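Local coordinates for periplasmic binding protein (Pseudomonas aeruginosa, PDB 2R79) that binds heme in the periplasm and probably delivers it to a membrane transporter for uptake into the cell, at residues A[140-145]-A[257-262]. Sequence-based numbering, arbitrary orientation.
Sequences PAPGVL and AAFYPS
The F259 ring carries V144 over one face: CG2 of V144 stands 4.1 Å from F259 CE2, displaced toward the rim, while CG1 lies about as far from CZ. P142 comes obliquely to the same ring through CG, and the Y260 ring likewise meets P142 CD and A141 CA at an oblique angle. In the bilobed periplasmic binding protein fold, these groups pack the end of helix 248-259 and the residue after it against the loop leading into strand 143-150 and the strand's first residues, in the lobe that holds the mixed sheet and away from the heme pocket.

P142 lies across the two aromatic residues. Its CG rests 4.1 Å from F259 CB, and its CD is 4.0 Å from Y260 CZ; the proline crosses each aromatic side chain at about a right angle. The nearest CA pair, P142 and F259, is 6.9 Å apart. The contact rests on van der Waals packing, mainly between apolar side chains. L168 of helix 163-170 touches both V144 and F259, and L233 of strand 232-235 also packs on F259, extending the apolar cluster.

Both aromatic residues have CG anti to the carbonyl carbon, with chi1 at -69° for F259 and -62° for Y260, yet their rings diverge. F259 is still helical, whereas Y260 is the first residue to depart from helical phi/psi, with phi -129°. The polar atoms are bonded outside the two segments: OH of the buried Y260 to G172 O, in the turn between helix 163-170 and strand 174-175, and to Q136 NE2, just after helix 111-135; F259 O to Q139 NE2. Beside A141, the tyrosine OH lies 3.4 Å from CA and 3.6 Å from CB.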
loop_
_atom_site.group_PDB
_atom_site.type_symbol
_atom_site.label_atom_id
_atom_site.label_comp_id
_atom_site.label_asym_id
_atom_site.label_seq_id
_atom_site.Cartn_x
_atom_site.Cartn_y
_atom_site.Cartn_z
ATOM N N PRO A 140 -7.527 10.036 38.637
ATOM C CA PRO A 140 -8.677 10.946 38.594
ATOM C C PRO A 140 -8.984 11.409 37.168
ATOM O O PRO A 140 -8.102 11.427 36.309
ATOM C CB PRO A 140 -8.232 12.091 39.496
ATOM C CG PRO A 140 -6.766 12.174 39.191
ATOM C CD PRO A 140 -6.338 10.715 39.187
ATOM N N ALA A 141 -10.236 11.783 36.923
ATOM C CA ALA A 141 -10.661 12.240 35.605
ATOM C C ALA A 141 -9.847 13.451 35.147
ATOM O O ALA A 141 -9.728 14.440 35.866
ATOM C CB ALA A 141 -12.134 12.580 35.637
ATOM N N PRO A 142 -9.285 13.395 33.934
ATOM C CA PRO A 142 -8.486 14.516 33.425
ATOM C C PRO A 142 -9.301 15.671 32.826
ATOM O O PRO A 142 -10.359 15.454 32.223
ATOM C CB PRO A 142 -7.618 13.845 32.370
ATOM C CG PRO A 142 -8.586 12.848 31.768
ATOM C CD PRO A 142 -9.238 12.248 33.005
ATOM N N GLY A 143 -8.800 16.895 32.999
ATOM C CA GLY A 143 -9.459 18.057 32.421
ATOM C C GLY A 143 -9.062 18.109 30.954
ATOM O O GLY A 143 -7.873 18.093 30.635
ATOM N N VAL A 144 -10.039 18.183 30.056
ATOM C CA VAL A 144 -9.748 18.178 28.626
ATOM C C VAL A 144 -10.542 19.210 27.834
ATOM O O VAL A 144 -11.567 19.710 28.295
ATOM C CB VAL A 144 -10.050 16.765 28.037
ATOM C CG1 VAL A 144 -9.805 16.733 26.530
ATOM C CG2 VAL A 144 -9.188 15.720 28.740
ATOM N N LEU A 145 -10.050 19.534 26.643
ATOM C CA LEU A 145 -10.737 20.463 25.753
ATOM C C LEU A 145 -10.933 19.764 24.408
ATOM O O LEU A 145 -10.073 19.002 23.973
ATOM C CB LEU A 145 -9.915 21.740 25.550
ATOM C CG LEU A 145 -9.805 22.691 26.744
ATOM C CD1 LEU A 145 -8.781 23.773 26.447
ATOM C CD2 LEU A 145 -11.169 23.310 27.028
ATOM N N ALA A 257 -9.290 5.177 26.524
ATOM C CA ALA A 257 -8.013 4.472 26.657
ATOM C C ALA A 257 -6.883 5.509 26.688
ATOM O O ALA A 257 -5.905 5.361 27.427
ATOM C CB ALA A 257 -7.811 3.501 25.496
ATOM N N ALA A 258 -7.026 6.564 25.887
ATOM C CA ALA A 258 -6.029 7.638 25.845
ATOM C C ALA A 258 -6.107 8.493 27.120
ATOM O O ALA A 258 -5.095 9.023 27.577
ATOM C CB ALA A 258 -6.256 8.516 24.626
ATOM N N PHE A 259 -7.313 8.618 27.682
ATOM C CA PHE A 259 -7.534 9.405 28.897
ATOM C C PHE A 259 -7.065 8.694 30.174
ATOM O O PHE A 259 -6.708 9.347 31.155
ATOM C CB PHE A 259 -9.018 9.773 29.021
ATOM C CG PHE A 259 -9.498 10.766 27.981
ATOM C CD1 PHE A 259 -10.858 10.970 27.778
ATOM C CD2 PHE A 259 -8.593 11.505 27.220
ATOM C CE1 PHE A 259 -11.316 11.893 26.832
ATOM C CE2 PHE A 259 -9.036 12.432 26.272
ATOM C CZ PHE A 259 -10.402 12.625 26.079
ATOM N N TYR A 260 -7.081 7.361 30.161
ATOM C CA TYR A 260 -6.635 6.557 31.303
ATOM C C TYR A 260 -5.643 5.538 30.764
ATOM O O TYR A 260 -5.945 4.351 30.691
ATOM C CB TYR A 260 -7.807 5.818 31.950
ATOM C CG TYR A 260 -8.861 6.722 32.516
ATOM C CD1 TYR A 260 -9.880 7.226 31.711
ATOM C CD2 TYR A 260 -8.800 7.140 33.847
ATOM C CE1 TYR A 260 -10.812 8.134 32.216
ATOM C CE2 TYR A 260 -9.721 8.040 34.358
ATOM C CZ TYR A 260 -10.724 8.534 33.539
ATOM O OH TYR A 260 -11.647 9.417 34.048
ATOM N N PRO A 261 -4.442 5.993 30.388
ATOM C CA PRO A 261 -3.391 5.128 29.838
ATOM C C PRO A 261 -2.932 3.969 30.718
ATOM O O PRO A 261 -2.350 3.012 30.217
ATOM C CB PRO A 261 -2.265 6.112 29.525
ATOM C CG PRO A 261 -2.447 7.173 30.555
ATOM C CD PRO A 261 -3.943 7.366 30.581
ATOM N N SER A 262 -3.194 4.059 32.017
ATOM C CA SER A 262 -2.800 3.010 32.958
ATOM C C SER A 262 -3.892 1.981 33.194
ATOM O O SER A 262 -3.904 1.311 34.224
ATOM C CB SER A 262 -2.406 3.616 34.302
ATOM O OG SER A 262 -1.268 4.436 34.154
#